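Cyclic di-GMP receptor atypical PilZ domain-containing protein (Xanthomonas campestris pv. campestris, PDB 3PH1) probably acts as a cyclic di-GMP receptor through its atypical PilZ domain. Local coordinates at residues Thr124-Leu129 against Leu138-Ala143. Sequence-based numbering, arbitrary orientation.
Sequences TGSVLL and LLQLPA
Leu128 and Gln140 lie side by side on one face of a two-stranded antiparallel ladder, a non-hydrogen-bonded pair with CA atoms only 4.7 Å apart. Both CG atoms stand beside their own backbone N (chi1 -84° and -62°), and Gln140 then runs extended, laying CG and amide along the leucine: OE1 of Gln140 is 3.8 Å from CG of Leu128. Glutamine suits this partly exposed place because its long aliphatic chain packs yet ends in a polar group. On the same face Ser126 pairs with Pro142, its short side chain bringing OG within 3.9 Å of Pro142 CA; that hydroxyl is buried and has no partner. Proline lacks an N-H but loses no bond within this hairpin, since its N points away from strand 124-129.

The other face is apolar. Val127 turns CG2 to CB of Ala143, 4.0 Å away, and both rest on Leu159 of strand 155-161, while Leu139, CG anti to N (chi1 178°), reaches helix 42-55. Gly125, whose backbone conformation disfavours a CB, Val127 and Leu129 exchange two backbone hydrogen bonds each with Ala143, Leu141 and Leu139, respectively.

Strands 124-129 and 139-150 thus form a barrel hairpin, backbone bonds setting its register and aliphatic groups packing its buried face.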
ATOM      1  N   THR C 124      14.184 -13.669  28.440  1.00 32.45           N
ATOM      2  CA  THR C 124      14.406 -13.567  27.010  1.00 34.14           C
ATOM      3  C   THR C 124      13.217 -12.869  26.381  1.00 33.13           C
ATOM      4  O   THR C 124      12.104 -12.925  26.914  1.00 33.46           O
ATOM      5  CB  THR C 124      14.581 -14.972  26.389  1.00 36.55           C
ATOM      6  OG1 THR C 124      15.805 -15.544  26.870  1.00 40.24           O
ATOM      7  CG2 THR C 124      14.629 -14.902  24.871  1.00 38.64           C
ATOM      8  N   GLY C 125      13.450 -12.209  25.254  1.00 30.62           N
ATOM      9  CA  GLY C 125      12.369 -11.513  24.579  1.00 29.64           C
ATOM     10  C   GLY C 125      12.835 -10.676  23.403  1.00 27.73           C
ATOM     11  O   GLY C 125      13.837 -10.977  22.770  1.00 28.38           O
ATOM     12  N   SER C 126      12.098  -9.619  23.106  1.00 26.80           N
ATOM     13  CA  SER C 126      12.461  -8.758  21.999  1.00 27.94           C
ATOM     14  C   SER C 126      12.430  -7.288  22.325  1.00 26.65           C
ATOM     15  O   SER C 126      11.508  -6.800  22.972  1.00 25.74           O
ATOM     16  CB  SER C 126      11.546  -9.011  20.804  1.00 29.03           C
ATOM     17  OG  SER C 126      11.849 -10.258  20.204  1.00 36.16           O
ATOM     18  N   VAL C 127      13.467  -6.587  21.892  1.00 24.75           N
ATOM     19  CA  VAL C 127      13.530  -5.144  22.067  1.00 24.64           C
ATOM     20  C   VAL C 127      12.776  -4.594  20.851  1.00 25.18           C
ATOM     21  O   VAL C 127      13.018  -5.040  19.734  1.00 25.55           O
ATOM     22  CB  VAL C 127      14.998  -4.641  22.022  1.00 22.85           C
ATOM     23  CG1 VAL C 127      15.034  -3.152  21.809  1.00 21.38           C
ATOM     24  CG2 VAL C 127      15.717  -5.007  23.313  1.00 21.11           C
ATOM     25  N   LEU C 128      11.831  -3.684  21.070  1.00 25.01           N
ATOM     26  CA  LEU C 128      11.088  -3.066  19.964  1.00 27.17           C
ATOM     27  C   LEU C 128      11.542  -1.621  19.885  1.00 27.77           C
ATOM     28  O   LEU C 128      11.649  -0.941  20.907  1.00 26.29           O
ATOM     29  CB  LEU C 128       9.572  -3.136  20.189  1.00 29.22           C
ATOM     30  CG  LEU C 128       8.902  -4.452  19.762  1.00 33.05           C
ATOM     31  CD1 LEU C 128       9.496  -5.620  20.541  1.00 34.16           C
ATOM     32  CD2 LEU C 128       7.402  -4.368  20.015  1.00 33.33           C
ATOM     33  N   LEU C 129      11.824  -1.160  18.667  1.00 27.87           N
ATOM     34  CA  LEU C 129      12.324   0.191  18.451  1.00 26.62           C
ATOM     35  C   LEU C 129      11.808   0.781  17.143  1.00 26.76           C
ATOM     36  O   LEU C 129      11.708   0.073  16.136  1.00 25.38           O
ATOM     37  CB  LEU C 129      13.852   0.135  18.380  1.00 28.00           C
ATOM     38  CG  LEU C 129      14.828   0.766  19.373  1.00 32.66           C
ATOM     39  CD1 LEU C 129      14.452   0.480  20.815  1.00 31.22           C
ATOM     40  CD2 LEU C 129      16.215   0.204  19.056  1.00 31.66           C
ATOM     41  N   LEU C 138       8.780  -0.783  12.889  1.00 32.21           N
ATOM     42  CA  LEU C 138       9.533  -1.164  14.068  1.00 31.76           C
ATOM     43  C   LEU C 138      10.653  -2.143  13.780  1.00 30.39           C
ATOM     44  O   LEU C 138      10.533  -3.038  12.946  1.00 29.82           O
ATOM     45  CB  LEU C 138       8.600  -1.751  15.132  1.00 32.43           C
ATOM     46  CG  LEU C 138       7.490  -0.807  15.606  1.00 34.74           C
ATOM     47  CD1 LEU C 138       6.739  -1.420  16.795  1.00 36.00           C
ATOM     48  CD2 LEU C 138       8.108   0.524  16.002  1.00 36.14           C
ATOM     49  N   LEU C 139      11.766  -1.930  14.461  1.00 31.56           N
ATOM     50  CA  LEU C 139      12.910  -2.812  14.356  1.00 32.08           C
ATOM     51  C   LEU C 139      12.759  -3.720  15.585  1.00 33.22           C
ATOM     52  O   LEU C 139      12.660  -3.223  16.714  1.00 32.06           O
ATOM     53  CB  LEU C 139      14.212  -2.012  14.452  1.00 29.66           C
ATOM     54  CG  LEU C 139      15.515  -2.818  14.397  1.00 31.97           C
ATOM     55  CD1 LEU C 139      15.730  -3.369  12.975  1.00 30.96           C
ATOM     56  CD2 LEU C 139      16.689  -1.932  14.811  1.00 30.88           C
ATOM     57  N   GLN C 140      12.691  -5.033  15.378  1.00 31.57           N
ATOM     58  CA  GLN C 140      12.574  -5.942  16.513  1.00 34.22           C
ATOM     59  C   GLN C 140      13.847  -6.751  16.588  1.00 33.50           C
ATOM     60  O   GLN C 140      14.288  -7.307  15.586  1.00 38.78           O
ATOM     61  CB  GLN C 140      11.377  -6.884  16.361  1.00 35.84           C
ATOM     62  CG  GLN C 140      10.044  -6.171  16.297  1.00 40.50           C
ATOM     63  CD  GLN C 140       8.900  -7.029  16.796  1.00 42.33           C
ATOM     64  OE1 GLN C 140       7.756  -6.583  16.849  1.00 46.11           O
ATOM     65  NE2 GLN C 140       9.205  -8.264  17.174  1.00 43.78           N
ATOM     66  N   LEU C 141      14.440  -6.809  17.772  1.00 30.17           N
ATOM     67  CA  LEU C 141      15.684  -7.538  17.970  1.00 28.58           C
ATOM     68  C   LEU C 141      15.643  -8.470  19.188  1.00 28.22           C
ATOM     69  O   LEU C 141      15.552  -8.009  20.330  1.00 28.60           O
ATOM     70  CB  LEU C 141      16.844  -6.548  18.145  1.00 27.44           C
ATOM     71  CG  LEU C 141      17.133  -5.549  17.009  1.00 31.23           C
ATOM     72  CD1 LEU C 141      18.341  -4.679  17.377  1.00 29.84           C
ATOM     73  CD2 LEU C 141      17.394  -6.298  15.719  1.00 25.77           C
ATOM     74  N   PRO C 142      15.684  -9.792  18.958  1.00 27.58           N
ATOM     75  CA  PRO C 142      15.668 -10.754  20.064  1.00 27.15           C
ATOM     76  C   PRO C 142      16.789 -10.371  21.034  1.00 27.80           C
ATOM     77  O   PRO C 142      17.878  -9.986  20.602  1.00 26.43           O
ATOM     78  CB  PRO C 142      15.938 -12.079  19.365  1.00 28.26           C
ATOM     79  CG  PRO C 142      15.235 -11.897  18.049  1.00 28.03           C
ATOM     80  CD  PRO C 142      15.607 -10.477  17.656  1.00 29.80           C
ATOM     81  N   ALA C 143      16.524 -10.464  22.336  1.00 27.10           N
ATOM     82  CA  ALA C 143      17.523 -10.097  23.334  1.00 26.74           C
ATOM     83  C   ALA C 143      17.305 -10.756  24.698  1.00 26.72           C
ATOM     84  O   ALA C 143      16.224 -11.264  24.992  1.00 28.22           O
ATOM     85  CB  ALA C 143      17.546  -8.580  23.500  1.00 23.63           C
TER